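Local coordinates for telomere length regulator taz1 (Schizosaccharomyces pombe, PDB 4ZMI), which binds double-stranded telomeric DNA and regulates telomere length and function in fission yeast, the part described here being its all-helical domain, at residues A31-S34 with D39-N42; D57-N62 with D109-T114; S100-T105 with R121-D126; N115-L120 with P215-A220; I150-T155 with S164-S169. All coordinates share one frame; numbering follows the deposited sequence.

Interaction 1: A31-S34 with D39-N42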
# COMPACT_ATOMS: atom_id res chain seq x y z
N ALA A 31 5.80 8.72 15.72
CA ALA A 31 6.05 9.65 16.81
C ALA A 31 6.75 10.88 16.27
O ALA A 31 6.36 12.00 16.57
CB ALA A 31 6.88 8.99 17.89
N ILE A 32 7.78 10.65 15.45
CA ILE A 32 8.51 11.74 14.84
C ILE A 32 7.60 12.59 13.94
O ILE A 32 7.75 13.81 13.89
CB ILE A 32 9.77 11.24 14.08
CG1 ILE A 32 10.78 10.63 15.06
CG2 ILE A 32 10.43 12.36 13.29
CD1 ILE A 32 12.16 10.37 14.46
N PHE A 33 6.64 11.97 13.27
CA PHE A 33 5.67 12.77 12.52
C PHE A 33 4.74 13.60 13.42
O PHE A 33 4.17 14.60 12.98
CB PHE A 33 4.82 11.92 11.55
CG PHE A 33 3.79 12.74 10.81
CD1 PHE A 33 4.18 13.55 9.76
CD2 PHE A 33 2.46 12.74 11.20
CE1 PHE A 33 3.25 14.33 9.08
CE2 PHE A 33 1.52 13.52 10.53
CZ PHE A 33 1.91 14.31 9.46
N SER A 34 4.57 13.19 14.67
CA SER A 34 3.68 13.91 15.57
C SER A 34 4.30 15.23 16.00
O SER A 34 3.59 16.18 16.31
CB SER A 34 3.31 13.07 16.78
OG SER A 34 2.58 11.93 16.39
N ASP A 39 5.88 21.27 9.67
CA ASP A 39 7.14 21.53 8.98
C ASP A 39 7.47 20.47 7.92
O ASP A 39 8.25 20.72 7.01
CB ASP A 39 8.30 21.65 9.98
CG ASP A 39 8.14 22.83 10.90
OD1 ASP A 39 7.00 23.09 11.33
OD2 ASP A 39 9.16 23.49 11.19
N ILE A 40 6.87 19.29 8.06
CA ILE A 40 7.06 18.21 7.09
C ILE A 40 6.22 18.49 5.84
O ILE A 40 5.07 18.07 5.74
CB ILE A 40 6.71 16.86 7.72
CG1 ILE A 40 7.44 16.71 9.05
CG2 ILE A 40 7.06 15.71 6.78
CD1 ILE A 40 7.25 15.37 9.72
N VAL A 41 6.82 19.22 4.90
CA VAL A 41 6.10 19.78 3.77
C VAL A 41 6.04 18.82 2.58
O VAL A 41 5.14 18.91 1.74
CB VAL A 41 6.74 21.13 3.34
CG1 VAL A 41 5.96 21.80 2.22
CG2 VAL A 41 6.83 22.07 4.53
N ASN A 42 6.99 17.89 2.51
CA ASN A 42 7.00 16.91 1.43
C ASN A 42 7.76 15.67 1.89
O ASN A 42 8.34 15.69 2.99
CB ASN A 42 7.61 17.52 0.16
CG ASN A 42 8.95 18.17 0.42
OD1 ASN A 42 9.73 17.73 1.27
ND2 ASN A 42 9.23 19.23 -0.33

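Interaction 2: D57-N62 with D109-T114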
# COMPACT_ATOMS: atom_id res chain seq x y z
N ASP A 57 18.58 2.81 7.83
CA ASP A 57 18.10 1.64 8.54
C ASP A 57 16.71 1.24 8.06
O ASP A 57 16.42 0.07 7.89
CB ASP A 57 18.12 1.87 10.04
CG ASP A 57 17.54 0.71 10.80
OD1 ASP A 57 16.46 0.87 11.42
OD2 ASP A 57 18.14 -0.38 10.76
N LEU A 58 15.85 2.23 7.85
CA LEU A 58 14.51 1.95 7.34
C LEU A 58 14.55 1.17 6.03
O LEU A 58 13.90 0.14 5.90
CB LEU A 58 13.70 3.25 7.19
CG LEU A 58 13.09 3.84 8.47
CD1 LEU A 58 12.46 5.19 8.18
CD2 LEU A 58 12.05 2.89 9.07
N TYR A 59 15.34 1.65 5.07
CA TYR A 59 15.46 0.98 3.77
C TYR A 59 16.16 -0.39 3.86
O TYR A 59 15.81 -1.29 3.09
CB TYR A 59 16.13 1.89 2.73
CG TYR A 59 15.22 2.98 2.19
CD1 TYR A 59 14.81 4.03 3.01
CD2 TYR A 59 14.79 2.98 0.87
CE1 TYR A 59 13.98 5.04 2.53
CE2 TYR A 59 13.95 4.00 0.38
CZ TYR A 59 13.55 5.02 1.22
OH TYR A 59 12.73 6.04 0.77
N GLU A 60 17.12 -0.55 4.77
CA GLU A 60 17.79 -1.85 4.90
C GLU A 60 16.83 -2.92 5.44
O GLU A 60 16.82 -4.05 4.95
CB GLU A 60 19.08 -1.79 5.74
CG GLU A 60 18.85 -1.74 7.25
CD GLU A 60 20.11 -1.94 8.06
OE1 GLU A 60 20.87 -2.88 7.73
OE2 GLU A 60 20.34 -1.17 9.01
N PHE A 61 16.03 -2.56 6.44
CA PHE A 61 15.05 -3.50 6.95
C PHE A 61 14.04 -3.88 5.87
O PHE A 61 13.68 -5.05 5.74
CB PHE A 61 14.35 -2.92 8.16
CG PHE A 61 13.29 -3.81 8.73
CD1 PHE A 61 13.63 -4.94 9.44
CD2 PHE A 61 11.95 -3.51 8.57
CE1 PHE A 61 12.66 -5.76 9.98
CE2 PHE A 61 10.97 -4.33 9.10
CZ PHE A 61 11.32 -5.45 9.80
N ASN A 62 13.61 -2.90 5.08
CA ASN A 62 12.66 -3.14 4.00
C ASN A 62 13.27 -3.97 2.90
O ASN A 62 12.60 -4.79 2.29
CB ASN A 62 12.17 -1.82 3.41
CG ASN A 62 11.33 -2.01 2.17
OD1 ASN A 62 11.82 -1.84 1.06
ND2 ASN A 62 10.06 -2.33 2.36
N ASP A 109 6.84 4.31 2.46
CA ASP A 109 6.60 4.65 1.06
C ASP A 109 6.22 6.13 0.98
O ASP A 109 6.26 6.73 -0.09
CB ASP A 109 5.50 3.75 0.45
CG ASP A 109 5.41 3.86 -1.07
OD1 ASP A 109 6.45 4.05 -1.72
OD2 ASP A 109 4.29 3.74 -1.61
N LEU A 110 5.87 6.72 2.12
CA LEU A 110 5.63 8.16 2.22
C LEU A 110 6.91 8.94 2.00
O LEU A 110 6.88 10.16 1.83
CB LEU A 110 5.10 8.51 3.60
CG LEU A 110 3.71 7.96 3.89
CD1 LEU A 110 3.41 8.04 5.37
CD2 LEU A 110 2.67 8.69 3.04
N LEU A 111 8.04 8.23 2.01
CA LEU A 111 9.35 8.85 1.83
C LEU A 111 9.74 8.95 0.35
O LEU A 111 10.78 9.50 0.02
CB LEU A 111 10.42 8.07 2.61
CG LEU A 111 10.22 8.02 4.13
CD1 LEU A 111 11.31 7.21 4.81
CD2 LEU A 111 10.16 9.44 4.71
N ASP A 112 8.90 8.41 -0.53
CA ASP A 112 9.21 8.39 -1.97
C ASP A 112 9.08 9.79 -2.56
O ASP A 112 7.98 10.23 -2.89
CB ASP A 112 8.27 7.41 -2.69
CG ASP A 112 8.33 7.54 -4.20
OD1 ASP A 112 9.32 8.10 -4.72
OD2 ASP A 112 7.38 7.07 -4.86
N ASN A 113 10.19 10.49 -2.73
CA ASN A 113 10.12 11.85 -3.27
C ASN A 113 9.81 11.96 -4.76
O ASN A 113 9.90 13.05 -5.32
CB ASN A 113 11.37 12.69 -2.89
CG ASN A 113 12.62 12.28 -3.65
OD1 ASN A 113 12.57 11.95 -4.83
ND2 ASN A 113 13.76 12.32 -2.96
N THR A 114 9.47 10.85 -5.42
CA THR A 114 8.99 10.94 -6.80
C THR A 114 7.46 11.02 -6.80
O THR A 114 6.84 11.26 -7.84
CB THR A 114 9.39 9.71 -7.62
OG1 THR A 114 8.84 8.53 -7.01
CG2 THR A 114 10.91 9.58 -7.72

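Interaction 3: S100-T105 with R121-D126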
# COMPACT_ATOMS: atom_id res chain seq x y z
N SER A 100 0.80 -5.77 10.31
CA SER A 100 1.89 -4.95 10.82
C SER A 100 2.97 -4.74 9.76
O SER A 100 3.40 -3.62 9.53
CB SER A 100 2.50 -5.54 12.09
OG SER A 100 1.57 -5.52 13.16
N ILE A 101 3.41 -5.82 9.12
CA ILE A 101 4.44 -5.73 8.09
C ILE A 101 3.99 -4.80 6.95
O ILE A 101 4.75 -3.95 6.46
CB ILE A 101 4.78 -7.13 7.52
CG1 ILE A 101 5.29 -8.05 8.62
CG2 ILE A 101 5.81 -7.03 6.41
CD1 ILE A 101 4.79 -9.47 8.49
N GLN A 102 2.75 -4.96 6.52
CA GLN A 102 2.22 -4.15 5.44
C GLN A 102 2.19 -2.65 5.83
O GLN A 102 2.53 -1.78 5.02
CB GLN A 102 0.84 -4.66 5.06
CG GLN A 102 0.14 -3.89 3.97
CD GLN A 102 -1.31 -4.28 3.84
OE1 GLN A 102 -2.12 -4.00 4.73
NE2 GLN A 102 -1.65 -4.96 2.75
N PHE A 103 1.81 -2.37 7.08
CA PHE A 103 1.80 -1.01 7.65
C PHE A 103 3.15 -0.37 7.43
O PHE A 103 3.26 0.72 6.86
CB PHE A 103 1.52 -1.08 9.15
CG PHE A 103 0.89 0.16 9.72
CD1 PHE A 103 -0.38 0.10 10.27
CD2 PHE A 103 1.56 1.37 9.71
CE1 PHE A 103 -0.98 1.23 10.79
CE2 PHE A 103 0.96 2.51 10.23
CZ PHE A 103 -0.31 2.43 10.77
N PHE A 104 4.19 -1.07 7.87
CA PHE A 104 5.56 -0.59 7.70
C PHE A 104 5.85 -0.30 6.24
O PHE A 104 6.42 0.74 5.92
CB PHE A 104 6.58 -1.60 8.23
CG PHE A 104 8.00 -1.26 7.87
CD1 PHE A 104 8.70 -0.32 8.60
CD2 PHE A 104 8.61 -1.83 6.78
CE1 PHE A 104 10.00 0.02 8.26
CE2 PHE A 104 9.90 -1.50 6.43
CZ PHE A 104 10.59 -0.58 7.17
N THR A 105 5.47 -1.21 5.35
CA THR A 105 5.76 -1.03 3.94
C THR A 105 4.98 0.15 3.38
O THR A 105 5.46 0.86 2.50
CB THR A 105 5.53 -2.32 3.13
OG1 THR A 105 4.16 -2.74 3.25
CG2 THR A 105 6.44 -3.42 3.64
N ARG A 121 0.01 2.50 -3.38
CA ARG A 121 -0.89 2.12 -4.46
C ARG A 121 -1.28 0.65 -4.33
O ARG A 121 -2.47 0.29 -4.43
CB ARG A 121 -0.28 2.39 -5.82
CG ARG A 121 -1.32 2.54 -6.89
CD ARG A 121 -0.70 2.61 -8.25
NE ARG A 121 0.33 3.63 -8.28
CZ ARG A 121 1.13 3.83 -9.31
NH1 ARG A 121 1.00 3.08 -10.39
NH2 ARG A 121 2.05 4.77 -9.25
N SER A 122 -0.28 -0.20 -4.07
CA SER A 122 -0.53 -1.64 -3.92
C SER A 122 -1.49 -1.87 -2.79
O SER A 122 -2.44 -2.63 -2.93
CB SER A 122 0.79 -2.38 -3.63
OG SER A 122 1.61 -2.30 -4.76
N ILE A 123 -1.24 -1.24 -1.65
CA ILE A 123 -2.06 -1.51 -0.47
C ILE A 123 -3.50 -1.06 -0.68
O ILE A 123 -4.41 -1.82 -0.38
CB ILE A 123 -1.46 -0.88 0.80
CG1 ILE A 123 -0.08 -1.46 1.04
CG2 ILE A 123 -2.34 -1.15 2.02
CD1 ILE A 123 0.75 -0.64 1.99
N VAL A 124 -3.69 0.16 -1.19
CA VAL A 124 -5.04 0.64 -1.50
C VAL A 124 -5.80 -0.28 -2.49
O VAL A 124 -6.94 -0.62 -2.26
CB VAL A 124 -5.02 2.09 -2.04
CG1 VAL A 124 -6.43 2.56 -2.43
CG2 VAL A 124 -4.41 3.03 -1.03
N LEU A 125 -5.15 -0.67 -3.60
CA LEU A 125 -5.79 -1.55 -4.58
C LEU A 125 -6.09 -2.90 -3.96
O LEU A 125 -7.13 -3.49 -4.23
CB LEU A 125 -4.93 -1.73 -5.84
CG LEU A 125 -4.88 -0.53 -6.80
CD1 LEU A 125 -3.69 -0.68 -7.71
CD2 LEU A 125 -6.15 -0.40 -7.65
N ASP A 126 -5.17 -3.39 -3.12
CA ASP A 126 -5.38 -4.69 -2.48
C ASP A 126 -6.61 -4.63 -1.60
O ASP A 126 -7.46 -5.50 -1.66
CB ASP A 126 -4.17 -5.09 -1.66
CG ASP A 126 -4.31 -6.48 -1.05
OD1 ASP A 126 -4.64 -7.43 -1.80
OD2 ASP A 126 -4.11 -6.61 0.17

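Interaction 4: N115-L120 with P215-A220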
# COMPACT_ATOMS: atom_id res chain seq x y z
N ASN A 115 6.86 10.81 -5.63
CA ASN A 115 5.41 10.79 -5.48
C ASN A 115 4.69 9.67 -6.26
O ASN A 115 3.47 9.74 -6.50
CB ASN A 115 4.82 12.16 -5.85
CG ASN A 115 5.39 13.28 -5.00
OD1 ASN A 115 5.61 13.11 -3.81
ND2 ASN A 115 5.63 14.43 -5.61
N LYS A 116 5.43 8.63 -6.66
CA LYS A 116 4.80 7.46 -7.29
C LYS A 116 4.04 6.60 -6.28
O LYS A 116 3.02 5.99 -6.61
CB LYS A 116 5.83 6.61 -8.03
CG LYS A 116 6.29 7.21 -9.35
CD LYS A 116 7.37 6.32 -9.97
CE LYS A 116 7.85 6.85 -11.30
NZ LYS A 116 8.96 6.03 -11.87
N HIS A 117 4.54 6.55 -5.06
CA HIS A 117 3.96 5.75 -3.99
C HIS A 117 3.45 4.38 -4.46
O HIS A 117 2.29 4.03 -4.25
CB HIS A 117 2.88 6.54 -3.28
CG HIS A 117 3.31 7.91 -2.86
ND1 HIS A 117 4.30 8.13 -1.92
CD2 HIS A 117 2.90 9.14 -3.26
CE1 HIS A 117 4.47 9.43 -1.76
NE2 HIS A 117 3.64 10.06 -2.56
N LEU A 118 4.32 3.62 -5.12
CA LEU A 118 3.95 2.30 -5.62
C LEU A 118 3.41 1.42 -4.52
O LEU A 118 2.48 0.67 -4.74
CB LEU A 118 5.13 1.61 -6.29
CG LEU A 118 5.74 2.38 -7.45
CD1 LEU A 118 6.96 1.62 -7.97
CD2 LEU A 118 4.70 2.56 -8.53
N THR A 119 3.98 1.50 -3.32
CA THR A 119 3.58 0.57 -2.25
C THR A 119 2.23 0.93 -1.67
O THR A 119 1.41 0.06 -1.38
CB THR A 119 4.58 0.51 -1.11
OG1 THR A 119 5.89 0.35 -1.64
CG2 THR A 119 4.27 -0.64 -0.18
N LEU A 120 1.98 2.22 -1.50
CA LEU A 120 0.67 2.66 -1.04
C LEU A 120 -0.36 2.32 -2.11
O LEU A 120 -1.47 1.85 -1.81
CB LEU A 120 0.70 4.16 -0.76
CG LEU A 120 1.50 4.45 0.50
CD1 LEU A 120 1.67 5.96 0.74
CD2 LEU A 120 0.81 3.80 1.67
N PRO A 215 1.23 16.85 5.19
CA PRO A 215 0.91 16.39 6.55
C PRO A 215 -0.51 15.87 6.65
O PRO A 215 -0.84 15.08 7.53
CB PRO A 215 1.04 17.65 7.39
CG PRO A 215 0.83 18.75 6.42
CD PRO A 215 1.54 18.29 5.20
N ALA A 216 -1.36 16.33 5.74
CA ALA A 216 -2.72 15.85 5.71
C ALA A 216 -2.76 14.51 4.97
O ALA A 216 -3.50 13.60 5.34
CB ALA A 216 -3.63 16.86 5.05
N PHE A 217 -1.96 14.42 3.92
CA PHE A 217 -1.82 13.16 3.19
C PHE A 217 -1.33 12.10 4.16
O PHE A 217 -1.97 11.05 4.32
CB PHE A 217 -0.84 13.34 2.03
CG PHE A 217 -0.54 12.07 1.28
CD1 PHE A 217 -1.57 11.26 0.83
CD2 PHE A 217 0.76 11.69 1.00
CE1 PHE A 217 -1.30 10.09 0.14
CE2 PHE A 217 1.03 10.52 0.30
CZ PHE A 217 -0.01 9.73 -0.13
N VAL A 218 -0.24 12.40 4.84
CA VAL A 218 0.37 11.47 5.77
C VAL A 218 -0.63 11.04 6.82
O VAL A 218 -0.82 9.85 7.06
CB VAL A 218 1.59 12.07 6.45
CG1 VAL A 218 2.09 11.16 7.56
CG2 VAL A 218 2.69 12.31 5.43
N ASN A 219 -1.29 12.00 7.44
CA ASN A 219 -2.29 11.66 8.44
C ASN A 219 -3.42 10.80 7.88
O ASN A 219 -3.90 9.89 8.55
CB ASN A 219 -2.80 12.90 9.19
CG ASN A 219 -1.89 13.29 10.35
OD1 ASN A 219 -1.37 12.42 11.07
ND2 ASN A 219 -1.69 14.59 10.54
N ALA A 220 -3.82 11.03 6.63
CA ALA A 220 -4.85 10.17 6.05
C ALA A 220 -4.28 8.75 5.79
O ALA A 220 -4.97 7.75 5.97
CB ALA A 220 -5.43 10.79 4.77

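Interaction 5: I150-T155 with S164-S169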
# COMPACT_ATOMS: atom_id res chain seq x y z
N ILE A 150 -3.68 11.93 -7.96
CA ILE A 150 -3.28 13.33 -8.06
C ILE A 150 -1.77 13.44 -7.90
O ILE A 150 -1.10 14.07 -8.72
CB ILE A 150 -3.90 14.22 -6.97
CG1 ILE A 150 -5.39 13.97 -6.82
CG2 ILE A 150 -3.66 15.66 -7.30
CD1 ILE A 150 -6.18 14.37 -8.02
N ARG A 151 -1.26 12.83 -6.84
CA ARG A 151 0.16 12.90 -6.52
C ARG A 151 1.00 12.41 -7.69
O ARG A 151 1.97 13.05 -8.06
CB ARG A 151 0.48 12.14 -5.21
CG ARG A 151 -0.12 12.86 -3.97
CD ARG A 151 0.33 12.27 -2.64
NE ARG A 151 1.75 12.47 -2.39
CZ ARG A 151 2.27 13.61 -1.92
NH1 ARG A 151 1.47 14.66 -1.67
NH2 ARG A 151 3.58 13.71 -1.73
N TYR A 152 0.59 11.31 -8.31
CA TYR A 152 1.35 10.81 -9.44
C TYR A 152 1.34 11.80 -10.60
O TYR A 152 2.40 12.27 -11.02
CB TYR A 152 0.83 9.48 -9.96
CG TYR A 152 1.66 8.97 -11.10
CD1 TYR A 152 2.78 8.20 -10.87
CD2 TYR A 152 1.34 9.27 -12.41
CE1 TYR A 152 3.55 7.72 -11.90
CE2 TYR A 152 2.11 8.81 -13.46
CZ TYR A 152 3.22 8.04 -13.19
OH TYR A 152 4.01 7.55 -14.21
N PHE A 153 0.15 12.10 -11.11
CA PHE A 153 0.02 12.91 -12.32
C PHE A 153 0.19 14.38 -12.08
O PHE A 153 0.02 15.17 -13.00
CB PHE A 153 -1.33 12.73 -12.98
CG PHE A 153 -1.58 11.35 -13.46
CD1 PHE A 153 -2.58 10.58 -12.90
CD2 PHE A 153 -0.79 10.82 -14.46
CE1 PHE A 153 -2.80 9.29 -13.34
CE2 PHE A 153 -1.01 9.53 -14.91
CZ PHE A 153 -2.02 8.76 -14.35
N GLY A 154 0.49 14.76 -10.85
CA GLY A 154 0.71 16.16 -10.54
C GLY A 154 2.20 16.46 -10.58
O GLY A 154 2.61 17.62 -10.59
N THR A 155 3.01 15.41 -10.62
CA THR A 155 4.45 15.54 -10.63
C THR A 155 4.93 15.37 -12.06
O THR A 155 4.82 14.28 -12.63
CB THR A 155 5.08 14.48 -9.70
OG1 THR A 155 4.57 14.67 -8.37
CG2 THR A 155 6.61 14.57 -9.70
N SER A 164 -4.51 1.22 -17.00
CA SER A 164 -4.17 -0.22 -16.91
C SER A 164 -2.81 -0.42 -16.33
O SER A 164 -2.60 -1.28 -15.47
CB SER A 164 -4.14 -0.85 -18.30
OG SER A 164 -5.45 -1.11 -18.77
N GLU A 165 -1.87 0.36 -16.84
CA GLU A 165 -0.49 0.28 -16.43
C GLU A 165 -0.39 0.83 -15.00
O GLU A 165 0.28 0.26 -14.16
CB GLU A 165 0.38 1.02 -17.45
CG GLU A 165 1.87 0.95 -17.26
CD GLU A 165 2.63 1.35 -18.53
OE1 GLU A 165 2.25 2.36 -19.17
OE2 GLU A 165 3.59 0.62 -18.89
N PHE A 166 -1.12 1.91 -14.72
CA PHE A 166 -1.14 2.51 -13.38
C PHE A 166 -1.59 1.49 -12.32
O PHE A 166 -1.04 1.42 -11.24
CB PHE A 166 -2.09 3.72 -13.39
CG PHE A 166 -2.04 4.55 -12.15
CD1 PHE A 166 -1.17 5.63 -12.05
CD2 PHE A 166 -2.85 4.24 -11.07
CE1 PHE A 166 -1.11 6.39 -10.91
CE2 PHE A 166 -2.79 5.00 -9.93
CZ PHE A 166 -1.92 6.07 -9.85
N ILE A 167 -2.59 0.69 -12.66
CA ILE A 167 -3.14 -0.30 -11.75
C ILE A 167 -2.29 -1.58 -11.66
O ILE A 167 -1.90 -1.99 -10.57
CB ILE A 167 -4.56 -0.68 -12.20
CG1 ILE A 167 -5.51 0.51 -11.97
CG2 ILE A 167 -5.02 -1.99 -11.51
CD1 ILE A 167 -6.80 0.41 -12.74
N LEU A 168 -2.00 -2.19 -12.80
CA LEU A 168 -1.35 -3.51 -12.82
C LEU A 168 0.14 -3.53 -12.46
O LEU A 168 0.65 -4.52 -11.96
CB LEU A 168 -1.55 -4.14 -14.20
CG LEU A 168 -3.00 -4.43 -14.54
CD1 LEU A 168 -3.13 -4.70 -16.04
CD2 LEU A 168 -3.52 -5.62 -13.70
N SER A 169 0.83 -2.42 -12.72
CA SER A 169 2.24 -2.33 -12.42
C SER A 169 2.50 -2.51 -10.91
O SER A 169 3.60 -2.79 -10.52
CB SER A 169 2.77 -0.97 -12.85
OG SER A 169 2.26 0.02 -11.96

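Interaction 1: A31-S34 with D39-N42
Where the long first helix, 5-35, gives way to the loop leading into helix 43-50, F33 of the helix and I40 of the loop pack together at the turn between the two helices. The contact is carried by the tip of the isoleucine: I40 CD1 lies 3.6 Å from F33 CD1, approaching the phenyl ring obliquely, and it also comes within 4.1 Å of F33 CA, so the methyl sits against the base of the aromatic side chain as well as its rim. The F33 ring is swung into this position by a first torsion that sets CG anti to the backbone N (chi1 178°). On the loop side, I40 has phi -78° and psi 89°, a tight bend that redirects the chain just before N42, the N-cap residue of helix 43-50, whose OD1 is also hydrogen-bonded to S45 OG. F33 also packs on P215, V218 and N219 of helix 214-229, while I40 rests on F214 and F46. No hydrogen bond links the two segments; the connection between helices 5-35 and 43-50 is built on an inverse gamma turn centred on I40, with F33 and I40 packed against helix 214-229.

Interaction 2: D57-N62 with D109-T114
L111, in the loop between helices 95-107 and 118-130, packs against L58 and Y59 on helix 52-68. The loop enters this region at D109, which takes no part in the contact; its OD2 accepts a hydrogen bond from the backbone N of L120. L110 then faces another part of the fold, packing on F217, V218 and V221 of helix 214-229. L111 makes the contact itself. With CG anti to its carbonyl carbon (chi1 -61°), its branch runs toward the helix, and CD1 reaches both partners, lying 4.1 Å from L58 CD1 and 4.1 Å from Y59 CE1. The two leucine side chains meet at about a right angle, whereas the tyrosine ring crosses L111 obliquely. Farther out on that ring, Y59 OH is 3.6 Å from L111 CB, so the hydroxyl lies near the base of the leucine and CE1 near its branch. F46, S47 and L50 of helix 43-50 also touch L111. At D112 the chain folds on itself: OD1 accepts from the backbone N of T114 at 2.8 Å, with the donor 55° out of the carboxylate plane. The segment closes at T114, whose carbonyl oxygen is bonded by N158 ND2. A leucine inserted between helices thus precedes an Asx turn, in which D112 OD1 accepts from the backbone N two residues on, just before helix 118-130.

Interaction 3: S100-T105 with R121-D126
This is a buried packing contact between helices 95-107 and 118-130, close to the centre of the domain, carried mainly by Q102 and I123. The short helical segments approach to 10.7 Å between axes and run at 134° to each other. Q102 leaves its helix extended, with CG anti to the backbone N (chi1 178°), and its aliphatic part slides past I123 in the opposite direction: Q102 CG is 3.8 Å from I123 CG1, and Q102 CD is 3.8 Å from I123 CG2. The other end of the isoleucine, CD1, lies 3.7 Å from Q102 O. That same carbonyl accepts a 2.6 Å hydrogen bond from T105 OG1, which is bonded in addition to T75 OG1. The amide end of Q102 is held by I76, whose carbonyl takes a hydrogen bond from NE2. D126 stands nearby, but its carboxylate is engaged by S79 OG and the backbone N of F78. A leucine in place of Q102 would probably keep some of the packing on I123 but leave the carbonyl of I76 without the amide donor. The contact is helix-on-helix packing in the interior of an all-helical domain, with the Q102 stem lying against I123.

Interaction 4: N115-L120 with P215-A220
The backbones stay well apart, the nearest CA atoms, those of L120 and V218, being 11.1 Å from each other, and the space between them is bridged by side chains alone. F217 reaches across from helix 214-229 toward H117 and L120 at the start of helix 118-130. Its ring is carried there by a first torsion of 175°, which places CG anti to the backbone N. One corner of the phenyl, CE2, lies over a face of the imidazole, 3.9 Å from H117 NE2 and offset toward the rim of that ring. The two planes are inclined by 53° with centroids 5.4 Å apart, an oblique aromatic pair. From the other partner, L120 CD1 approaches F217 CZ at 4.2 Å. H117 is the N-cap residue of helix 118-130, so the contact fastens the beginning of one helix to the flank of another within the all-helical domain. The imidazole is held at both nitrogens: ND1 is hydrogen-bonded to the carbonyl oxygen of D109, and NE2 to R151 NE. These two bonds limit rotation of the ring and fix the face presented to F217. The backbone N of H117 is in turn bound by D112 OD2, which ties the cap residue to the preceding loop. L120 rests on L110, and F217 also packs on E147, L148 and R151 of helix 137-154.

Interaction 5: I150-T155 with S164-S169
F166 directs the edge of its ring at the face of Y152 in a T-shaped (edge-to-face) pair, the planes 85° apart and the centroids separated by 5.6 Å. With F153 these residues form an aromatic cluster joining the end of helix 137-154 to the short helix 163-168. The touching atom of F166 is CE1, which lies 3.8 Å from both Y152 CB and Y152 CG, so it meets the root of the tyrosine rather than its hydroxyl end. F153 sits differently: its plane is only 24° from that of F166, yet the rings are slid apart and barely overlap, meeting where F153 CZ comes within 4.0 Å of F166 CD1. F166 (chi1 -171°) and Y152 both have CG anti to the backbone N, and the two side chains slide past each other in opposite directions. Around the cluster, I200 of helix 192-203 packs on F153 and F166. R121 makes a cation-pi contact with F166 and bonds its carbonyl oxygen through NH1, so the arginine holds both ring and backbone of this residue. The phenol end of Y152 is fixed by the carbonyl of P159. Just beyond the aromatic residues, T155 OG1 donates a 3.1 Å hydrogen bond to R151 O, nearly in line with the C=O bond.

Interactions 2, 3, 4 and 5 form a connected network, and interaction 1 joins it through interaction 4, where F33 CE2 comes 3.1 Å from N219 OD1. Interactions 2 and 4 are coupled by D109 and D112, which bond the start of helix 118-130; D109 OD2 to L120 N is 2.8 Å. That helix is shared by interactions 3 and 4, whose centres are about 11 Å apart. R121 links interaction 3 to interaction 5, with R121 NH1 2.8 Å from F166 O, while R151 binds H117 between interactions 4 and 5. Interaction 5 includes L168 of the magnesium site, although the F166 side chain is about 11 Å from the ion.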